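Local coordinates for protein phosphoinositol-specific phospholipase C (PDB 5FYP) that probably cleaves phosphoinositol lipids at the phosphodiester bond in a calcium-dependent reaction, as a bacterial phospholipase C with a TIM-barrel-type fold, at residues A[122-127]-A[131-136]; A[251-256]-A[274-279]; A[103-108]-A[145-150]. All blocks are in the same frame, centred on the assembly; numbering follows the deposited sequence.

Overall arrangement
Interactions 1 and 3 belong to the same part of the chain: interaction 1 is nested inside the loop that interaction 3 closes. Between them they engage both ends of helix 133-144, its start in interaction 1 and the loop after its last turn in interaction 3. Both are partly buried, yet the first combines an aromatic cluster with backbone and capping bonds, while the second rests on one lysine ammonium group. Interaction 2 is a surface contact beside the sheet that holds strands 258-262 and 279-282, where an aliphatic lysine chain covers a phenyl ring. Its centre is about 31 Å from that of interaction 1, on the opposite side of the chain's centre.

Interaction 1: A[122-127]-A[131-136]; sequences QGWSKE and RTPKDF
Ser125 and Arg131 are stitched together by two bonds: Ser125 N donates to Arg131 O (3.1 Å), approaching well above the carbonyl plane, and Arg131 N returns a bond to Ser125 OG (2.9 Å). The same hydroxyl donates to Lys126 O, so its rotation is fixed from two sides. The Arg131 guanidinium points elsewhere, to a salt bridge with Asp53.

A capping box starts the helix. Thr132 OG1 accepts from Asp135 N (3.1 Å), and Thr132 N donates to Asp135 OD2 (3.0 Å) on its anti lone pair. Water 1 donates to both Asp135 OD2 and Glu127 O, tying the box back to residues 122-127.

The apolar part centres on Trp124, whose CG stands beside the backbone N (chi1 -66°), laying the indole against Pro133. Pro133 CG sits over one face, 3.9 Å from the centroid of the Trp124 six-membered ring, while the indole edge meets the Phe136 face in an offset edge-to-face pair with planes at 68°. Indole NE1 bonds to Lys195 O. With an alanine here, Pro133 CG and the Phe136 face would probably lose their aromatic partner, and Lys195 O its indole donor.

This is a beta-to-alpha loop of a TIM-barrel-type fold, joining strand 114-120, which carries calcium ligand Asp119, to a capping-box start of helix 133-144.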
loop_
_atom_site.group_PDB
_atom_site.type_symbol
_atom_site.label_atom_id
_atom_site.label_comp_id
_atom_site.label_asym_id
_atom_site.label_seq_id
_atom_site.Cartn_x
_atom_site.Cartn_y
_atom_site.Cartn_z
ATOM N N GLN A 122 6.009 10.577 10.457
ATOM C CA GLN A 122 5.711 11.645 11.424
ATOM C C GLN A 122 4.192 11.840 11.450
ATOM O O GLN A 122 3.444 11.181 10.737
ATOM C CB GLN A 122 6.473 12.919 11.069
ATOM C CG GLN A 122 7.971 12.715 11.219
ATOM C CD GLN A 122 8.804 13.890 10.827
ATOM O OE1 GLN A 122 8.744 14.361 9.701
ATOM N NE2 GLN A 122 9.669 14.307 11.739
ATOM N N GLY A 123 3.731 12.743 12.313
ATOM C CA GLY A 123 2.308 13.032 12.405
ATOM C C GLY A 123 1.787 13.924 11.307
ATOM O O GLY A 123 2.558 14.398 10.465
ATOM N N TRP A 124 0.470 14.138 11.297
ATOM C CA TRP A 124 -0.140 15.065 10.357
ATOM C C TRP A 124 0.128 16.499 10.828
ATOM O O TRP A 124 0.162 16.765 12.032
ATOM C CB TRP A 124 -1.653 14.839 10.288
ATOM C CG TRP A 124 -1.977 13.515 9.720
ATOM C CD1 TRP A 124 -2.485 12.431 10.370
ATOM C CD2 TRP A 124 -1.837 13.120 8.360
ATOM N NE1 TRP A 124 -2.615 11.376 9.511
ATOM C CE2 TRP A 124 -2.207 11.777 8.267
ATOM C CE3 TRP A 124 -1.379 13.778 7.221
ATOM C CZ2 TRP A 124 -2.149 11.085 7.052
ATOM C CZ3 TRP A 124 -1.335 13.097 6.035
ATOM C CH2 TRP A 124 -1.711 11.763 5.947
ATOM N N SER A 125 0.255 17.430 9.886
ATOM C CA SER A 125 0.268 18.854 10.284
ATOM C C SER A 125 -1.131 19.409 10.390
ATOM O O SER A 125 -2.099 18.791 9.970
ATOM C CB SER A 125 1.042 19.706 9.280
ATOM O OG SER A 125 0.264 20.138 8.165
ATOM N N LYS A 126 -1.206 20.610 10.964
ATOM C CA LYS A 126 -2.415 21.437 10.871
ATOM C C LYS A 126 -2.461 22.162 9.521
ATOM O O LYS A 126 -1.495 22.165 8.747
ATOM C CB LYS A 126 -2.518 22.398 12.058
ATOM C CG LYS A 126 -2.557 21.720 13.420
ATOM C CD LYS A 126 -3.742 20.821 13.641
ATOM C CE LYS A 126 -3.736 20.238 15.048
ATOM N NZ LYS A 126 -4.800 19.205 15.193
ATOM N N GLU A 127 -3.569 22.841 9.274
ATOM C CA GLU A 127 -3.814 23.458 7.964
ATOM C C GLU A 127 -2.715 24.426 7.572
ATOM O O GLU A 127 -2.281 24.423 6.419
ATOM C CB GLU A 127 -5.189 24.141 7.902
ATOM C CG GLU A 127 -6.402 23.220 7.692
ATOM C CD GLU A 127 -6.682 22.204 8.812
ATOM O OE1 GLU A 127 -6.182 22.369 9.977
ATOM O OE2 GLU A 127 -7.423 21.220 8.513
ATOM N N ARG A 131 0.355 20.195 5.275
ATOM C CA ARG A 131 0.592 18.732 5.240
ATOM C C ARG A 131 -0.481 17.986 6.042
ATOM O O ARG A 131 -0.197 17.048 6.794
ATOM C CB ARG A 131 2.014 18.405 5.712
ATOM C CG ARG A 131 3.101 18.979 4.798
ATOM C CD ARG A 131 4.491 18.489 5.219
ATOM N NE ARG A 131 4.763 18.871 6.604
ATOM C CZ ARG A 131 5.237 20.036 6.991
ATOM N NH1 ARG A 131 5.668 20.934 6.100
ATOM N NH2 ARG A 131 5.364 20.324 8.275
ATOM N N THR A 132 -1.722 18.390 5.837
ATOM C CA THR A 132 -2.884 17.712 6.407
ATOM C C THR A 132 -3.251 16.484 5.554
ATOM O O THR A 132 -2.769 16.323 4.449
ATOM C CB THR A 132 -4.084 18.656 6.440
ATOM O OG1 THR A 132 -4.523 18.889 5.099
ATOM C CG2 THR A 132 -3.799 19.954 7.177
ATOM N N PRO A 133 -4.174 15.649 6.060
ATOM C CA PRO A 133 -4.744 14.591 5.207
ATOM C C PRO A 133 -5.254 15.109 3.860
ATOM O O PRO A 133 -5.044 14.452 2.845
ATOM C CB PRO A 133 -5.833 14.004 6.089
ATOM C CG PRO A 133 -5.241 14.134 7.465
ATOM C CD PRO A 133 -4.593 15.492 7.458
ATOM N N LYS A 134 -5.939 16.250 3.868
ATOM C CA LYS A 134 -6.433 16.808 2.632
ATOM C C LYS A 134 -5.287 17.183 1.663
ATOM O O LYS A 134 -5.367 16.914 0.463
ATOM C CB LYS A 134 -7.317 18.016 2.903
ATOM C CG LYS A 134 -7.892 18.697 1.674
ATOM C CD LYS A 134 -9.099 19.506 2.097
ATOM C CE LYS A 134 -9.652 20.447 1.044
ATOM N NZ LYS A 134 -8.638 21.358 0.443
ATOM N N ASP A 135 -4.223 17.787 2.205
ATOM C CA ASP A 135 -3.061 18.135 1.374
ATOM C C ASP A 135 -2.429 16.873 0.777
ATOM O O ASP A 135 -1.988 16.896 -0.367
ATOM C CB ASP A 135 -2.025 18.904 2.158
ATOM C CG ASP A 135 -2.519 20.254 2.637
ATOM O OD1 ASP A 135 -2.922 21.066 1.782
ATOM O OD2 ASP A 135 -2.538 20.488 3.866
ATOM N N PHE A 136 -2.368 15.808 1.563
ATOM C CA PHE A 136 -1.830 14.542 1.080
ATOM C C PHE A 136 -2.677 13.970 -0.055
ATOM O O PHE A 136 -2.127 13.588 -1.094
ATOM C CB PHE A 136 -1.709 13.610 2.273
ATOM C CG PHE A 136 -1.007 12.328 1.991
ATOM C CD1 PHE A 136 0.360 12.317 1.770
ATOM C CD2 PHE A 136 -1.704 11.127 1.995
ATOM C CE1 PHE A 136 1.051 11.149 1.570
ATOM C CE2 PHE A 136 -1.015 9.926 1.804
ATOM C CZ PHE A 136 0.360 9.975 1.563
HETATM O O HOH W 1 -3.513 22.999 4.364
#

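Interaction 2: A[251-256]-A[274-279]; sequences QAFAYS and NQKINL
Lys276 is the C-prime residue of the Schellman motif that ends helix 269-274, and from this positive-phi position its side chain reaches across to Phe253 in the last turn of helix 249-254. Helix 249-254 has a Schellman ending of its own, with Ser256 at positive phi. Each helix leads into a strand of one sheet, 258-262 and 279-282, which run parallel as neighbours.

Starting at the root, Lys276 CB rests 3.8 Å from Phe253 CB and is nearly as close to the ring atom CG, while the backbone carbonyl Lys276 O lies 3.9 Å from the same Phe253 CB. The next carbon, Lys276 CG, stands 4.2 Å from Phe253 CG. A bend at chi2 (-63°) then turns the chain over the phenyl face instead of letting it run straight on. Lys276 CD consequently comes to lie over the middle of the ring, 4.0 Å from the Phe253 centroid and only 5° off the ring normal: a CH-pi contact, met nearly evenly by CE1, CE2 and CZ. From there the chain is extended, and CE stands just beyond the rim, by the CE2-CZ edge.

The phenyl group also meets Phe298, the last residue of the chain, edge-to-face, and Lys276 touches Lys250 on the same helix as Phe253. The contact is thus an aliphatic cover on a surface aromatic. At the tip, Lys276 NZ lies beyond the ring outline, and its nearest Phe253 atom is CZ, 4.7 Å away.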
loop_
_atom_site.group_PDB
_atom_site.type_symbol
_atom_site.label_atom_id
_atom_site.label_comp_id
_atom_site.label_asym_id
_atom_site.label_seq_id
_atom_site.Cartn_x
_atom_site.Cartn_y
_atom_site.Cartn_z
ATOM N N GLN A 251 -7.145 -14.348 8.601
ATOM C CA GLN A 251 -8.382 -13.601 8.898
ATOM C C GLN A 251 -8.538 -12.392 7.990
ATOM O O GLN A 251 -9.680 -12.091 7.601
ATOM C CB GLN A 251 -8.478 -13.288 10.357
ATOM C CG GLN A 251 -9.002 -14.464 11.157
ATOM C CD GLN A 251 -10.485 -14.694 10.834
ATOM O OE1 GLN A 251 -11.294 -13.731 10.862
ATOM N NE2 GLN A 251 -10.766 -15.823 10.206
ATOM N N ALA A 252 -7.447 -11.714 7.639
ATOM C CA ALA A 252 -7.558 -10.701 6.587
ATOM C C ALA A 252 -8.147 -11.316 5.314
ATOM O O ALA A 252 -9.085 -10.799 4.704
ATOM C CB ALA A 252 -6.211 -10.070 6.303
ATOM N N PHE A 253 -7.586 -12.455 4.916
ATOM C CA PHE A 253 -8.063 -13.202 3.769
ATOM C C PHE A 253 -9.538 -13.551 3.899
ATOM O O PHE A 253 -10.338 -13.377 2.960
ATOM C CB PHE A 253 -7.183 -14.469 3.601
ATOM C CG PHE A 253 -7.646 -15.426 2.527
ATOM C CD1 PHE A 253 -7.291 -15.281 1.226
ATOM C CD2 PHE A 253 -8.452 -16.490 2.863
ATOM C CE1 PHE A 253 -7.723 -16.183 0.267
ATOM C CE2 PHE A 253 -8.881 -17.405 1.902
ATOM C CZ PHE A 253 -8.519 -17.233 0.608
ATOM N N ALA A 254 -9.942 -14.043 5.062
ATOM C CA ALA A 254 -11.357 -14.405 5.305
ATOM C C ALA A 254 -12.294 -13.205 5.140
ATOM O O ALA A 254 -13.457 -13.345 4.741
ATOM C CB ALA A 254 -11.515 -15.011 6.679
ATOM N N TYR A 255 -11.807 -12.036 5.512
ATOM C CA TYR A 255 -12.561 -10.782 5.428
ATOM C C TYR A 255 -12.389 -10.039 4.111
ATOM O O TYR A 255 -12.925 -8.932 3.968
ATOM C CB TYR A 255 -12.229 -9.846 6.621
ATOM C CG TYR A 255 -13.189 -10.024 7.772
ATOM C CD1 TYR A 255 -13.093 -11.110 8.643
ATOM C CD2 TYR A 255 -14.245 -9.132 7.944
ATOM C CE1 TYR A 255 -14.041 -11.256 9.655
ATOM C CE2 TYR A 255 -15.163 -9.273 8.940
ATOM C CZ TYR A 255 -15.083 -10.358 9.786
ATOM O OH TYR A 255 -16.055 -10.471 10.754
ATOM N N SER A 256 -11.672 -10.632 3.140
ATOM C CA SER A 256 -11.374 -9.926 1.869
ATOM C C SER A 256 -10.709 -8.587 2.128
ATOM O O SER A 256 -10.941 -7.611 1.414
ATOM C CB SER A 256 -12.585 -9.792 0.972
ATOM O OG SER A 256 -13.026 -11.103 0.631
ATOM N N ASN A 274 0.789 -20.162 1.072
ATOM C CA ASN A 274 0.064 -21.139 1.859
ATOM C C ASN A 274 -0.534 -20.513 3.164
ATOM O O ASN A 274 -1.600 -20.938 3.635
ATOM C CB ASN A 274 1.012 -22.293 2.099
ATOM C CG ASN A 274 1.519 -22.968 0.768
ATOM O OD1 ASN A 274 0.882 -22.936 -0.343
ATOM N ND2 ASN A 274 2.667 -23.600 0.894
ATOM N N GLN A 275 0.114 -19.442 3.659
ATOM C CA GLN A 275 -0.320 -18.657 4.812
ATOM C C GLN A 275 -1.331 -17.540 4.484
ATOM O O GLN A 275 -1.706 -16.753 5.361
ATOM C CB GLN A 275 0.917 -18.121 5.539
ATOM C CG GLN A 275 1.756 -19.281 6.100
ATOM C CD GLN A 275 3.141 -18.931 6.610
ATOM O OE1 GLN A 275 3.706 -17.878 6.397
ATOM N NE2 GLN A 275 3.676 -19.865 7.375
ATOM N N LYS A 276 -1.779 -17.503 3.231
ATOM C CA LYS A 276 -2.863 -16.610 2.783
ATOM C C LYS A 276 -2.510 -15.128 2.886
ATOM O O LYS A 276 -3.352 -14.295 3.176
ATOM C CB LYS A 276 -4.197 -16.889 3.484
ATOM C CG LYS A 276 -4.679 -18.314 3.354
ATOM C CD LYS A 276 -4.966 -18.730 1.921
ATOM C CE LYS A 276 -5.617 -20.093 1.918
ATOM N NZ LYS A 276 -5.464 -20.803 0.657
ATOM N N ILE A 277 -1.242 -14.829 2.611
ATOM C CA ILE A 277 -0.737 -13.459 2.661
ATOM C C ILE A 277 -0.814 -12.862 1.259
ATOM O O ILE A 277 -0.183 -13.369 0.322
ATOM C CB ILE A 277 0.691 -13.426 3.187
ATOM C CG1 ILE A 277 0.732 -13.953 4.641
ATOM C CG2 ILE A 277 1.277 -12.043 3.050
ATOM C CD1 ILE A 277 2.102 -14.425 5.095
ATOM N N ASN A 278 -1.519 -11.747 1.111
ATOM C CA ASN A 278 -1.560 -11.093 -0.206
ATOM C C ASN A 278 -0.250 -10.455 -0.613
ATOM O O ASN A 278 0.145 -10.588 -1.777
ATOM C CB ASN A 278 -2.636 -10.020 -0.270
ATOM C CG ASN A 278 -4.040 -10.571 -0.213
ATOM O OD1 ASN A 278 -4.740 -10.438 0.803
ATOM N ND2 ASN A 278 -4.495 -11.147 -1.314
ATOM N N LEU A 279 0.365 -9.715 0.302
ATOM C CA LEU A 279 1.568 -8.945 -0.026
ATOM C C LEU A 279 2.679 -9.350 0.940
ATOM O O LEU A 279 2.612 -9.021 2.130
ATOM C CB LEU A 279 1.281 -7.441 0.073
ATOM C CG LEU A 279 0.084 -6.918 -0.691
ATOM C CD1 LEU A 279 -0.148 -5.440 -0.392
ATOM C CD2 LEU A 279 0.142 -7.148 -2.199
#

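Interaction 3: A[103-108]-A[145-150]; sequences NWSDKH and QGKLFT
Lys147 NZ bonds to two neighbouring side chains of helix 94-107: it donates to Ser105 OG at 2.8 Å and forms a salt bridge with Asp106 OD1, also at 2.8 Å. The carboxylate is approached on its anti side, with the ammonium 31° out of its plane. Both side chains have a second partner: the other oxygen, Asp106 OD2, pairs with Lys102, and Ser105 OG hydrogen-bonds to His111. The cluster sits at the last turn of the helix, where the helix dipole would probably favour a positive charge.

The lysine chain is extended up to CD and CE and turns only at its last torsion (chi4 -66°), which swings NZ between the two oxygens. Its methylenes follow close by, with Lys147 CD 3.5 Å from Ser105 OG.

Further out on the same turn, His108 ND1 donates to Trp104 O (2.8 Å, 167°), and ND1 lies 3.2 Å above the Trp104 ring plane, so the imidazole covers the indole. Within 145-150, the backbones of Lys147 and Phe149 bond to Val184 at the start of strand 184-189. Joining the end of one outer helix to the turn after another, beside the start of a strand, fits the alpha-to-beta side of a TIM-barrel-type fold.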
loop_
_atom_site.group_PDB
_atom_site.type_symbol
_atom_site.label_atom_id
_atom_site.label_comp_id
_atom_site.label_asym_id
_atom_site.label_seq_id
_atom_site.Cartn_x
_atom_site.Cartn_y
_atom_site.Cartn_z
ATOM N N ASN A 103 4.974 7.706 -14.288
ATOM C CA ASN A 103 5.626 7.612 -15.586
ATOM C C ASN A 103 5.784 6.170 -16.066
ATOM O O ASN A 103 5.544 5.885 -17.225
ATOM C CB ASN A 103 6.980 8.311 -15.550
ATOM C CG ASN A 103 6.864 9.820 -15.436
ATOM O OD1 ASN A 103 5.862 10.418 -15.824
ATOM N ND2 ASN A 103 7.888 10.441 -14.889
ATOM N N TRP A 104 6.178 5.265 -15.167
ATOM C CA TRP A 104 6.266 3.850 -15.537
ATOM C C TRP A 104 4.886 3.365 -15.983
ATOM O O TRP A 104 4.737 2.687 -17.004
ATOM C CB TRP A 104 6.815 3.004 -14.373
ATOM C CG TRP A 104 7.001 1.559 -14.741
ATOM C CD1 TRP A 104 8.171 0.963 -15.122
ATOM C CD2 TRP A 104 6.000 0.540 -14.793
ATOM N NE1 TRP A 104 7.973 -0.346 -15.405
ATOM C CE2 TRP A 104 6.642 -0.635 -15.229
ATOM C CE3 TRP A 104 4.619 0.501 -14.511
ATOM C CZ2 TRP A 104 5.957 -1.829 -15.414
ATOM C CZ3 TRP A 104 3.950 -0.684 -14.703
ATOM C CH2 TRP A 104 4.621 -1.836 -15.118
ATOM N N SER A 105 3.856 3.741 -15.232
ATOM C CA SER A 105 2.475 3.350 -15.574
ATOM C C SER A 105 2.087 3.837 -16.986
ATOM O O SER A 105 1.580 3.059 -17.800
ATOM C CB SER A 105 1.508 3.892 -14.543
ATOM O OG SER A 105 0.154 3.734 -14.943
ATOM N N ASP A 106 2.359 5.104 -17.286
ATOM C CA ASP A 106 2.074 5.633 -18.617
ATOM C C ASP A 106 2.778 4.849 -19.751
ATOM O O ASP A 106 2.248 4.694 -20.825
ATOM C CB ASP A 106 2.529 7.081 -18.713
ATOM C CG ASP A 106 1.606 8.053 -18.033
ATOM O OD1 ASP A 106 0.456 7.707 -17.703
ATOM O OD2 ASP A 106 2.027 9.220 -17.858
ATOM N N LYS A 107 3.988 4.384 -19.441
ATOM C CA LYS A 107 4.776 3.634 -20.431
ATOM C C LYS A 107 4.385 2.163 -20.573
ATOM O O LYS A 107 4.843 1.499 -21.498
ATOM C CB LYS A 107 6.266 3.741 -20.101
ATOM C CG LYS A 107 6.866 5.118 -20.363
ATOM N N HIS A 108 3.529 1.678 -19.670
ATOM C CA HIS A 108 3.087 0.275 -19.669
ATOM C C HIS A 108 1.576 0.175 -19.575
ATOM O O HIS A 108 1.041 -0.352 -18.607
ATOM C CB HIS A 108 3.768 -0.495 -18.530
ATOM C CG HIS A 108 5.252 -0.516 -18.641
ATOM N ND1 HIS A 108 6.037 0.532 -18.220
ATOM C CD2 HIS A 108 6.095 -1.428 -19.179
ATOM C CE1 HIS A 108 7.305 0.268 -18.482
ATOM N NE2 HIS A 108 7.366 -0.915 -19.063
ATOM N N GLN A 145 -3.898 11.336 -10.893
ATOM C CA GLN A 145 -5.129 11.681 -11.536
ATOM C C GLN A 145 -6.060 10.473 -11.571
ATOM O O GLN A 145 -6.265 9.785 -10.561
ATOM C CB GLN A 145 -4.778 12.244 -12.920
ATOM C CG GLN A 145 -3.917 13.497 -12.895
ATOM N N GLY A 146 -6.506 10.088 -12.745
ATOM C CA GLY A 146 -7.462 9.025 -12.845
ATOM C C GLY A 146 -6.920 7.635 -12.695
ATOM O O GLY A 146 -7.686 6.690 -12.788
ATOM N N LYS A 147 -5.608 7.478 -12.443
ATOM C CA LYS A 147 -5.051 6.136 -12.267
ATOM C C LYS A 147 -5.479 5.480 -10.964
ATOM O O LYS A 147 -5.393 4.275 -10.837
ATOM C CB LYS A 147 -3.527 6.153 -12.326
ATOM C CG LYS A 147 -2.958 6.507 -13.679
ATOM C CD LYS A 147 -1.427 6.548 -13.621
ATOM C CE LYS A 147 -0.780 7.021 -14.923
ATOM N NZ LYS A 147 -1.001 6.060 -16.038
ATOM N N LEU A 148 -5.887 6.274 -9.982
ATOM C CA LEU A 148 -6.159 5.704 -8.651
ATOM C C LEU A 148 -7.411 4.845 -8.613
ATOM O O LEU A 148 -8.419 5.129 -9.286
ATOM C CB LEU A 148 -6.279 6.802 -7.606
ATOM C CG LEU A 148 -5.019 7.650 -7.408
ATOM C CD1 LEU A 148 -5.263 8.630 -6.290
ATOM C CD2 LEU A 148 -3.812 6.812 -7.115
ATOM N N PHE A 149 -7.322 3.795 -7.819
ATOM C CA PHE A 149 -8.454 3.005 -7.348
ATOM C C PHE A 149 -8.479 3.206 -5.826
ATOM O O PHE A 149 -7.484 2.949 -5.175
ATOM C CB PHE A 149 -8.267 1.535 -7.711
ATOM C CG PHE A 149 -9.364 0.633 -7.228
ATOM C CD1 PHE A 149 -10.543 0.521 -7.919
ATOM C CD2 PHE A 149 -9.201 -0.140 -6.087
ATOM C CE1 PHE A 149 -11.563 -0.322 -7.496
ATOM C CE2 PHE A 149 -10.214 -0.980 -5.657
ATOM C CZ PHE A 149 -11.397 -1.066 -6.353
ATOM N N THR A 150 -9.599 3.700 -5.313
ATOM C CA THR A 150 -9.697 4.177 -3.940
ATOM C C THR A 150 -10.714 3.372 -3.129
ATOM O O THR A 150 -11.481 2.580 -3.679
ATOM C CB THR A 150 -10.132 5.630 -3.927
ATOM O OG1 THR A 150 -11.511 5.675 -4.351
ATOM C CG2 THR A 150 -9.257 6.504 -4.834
#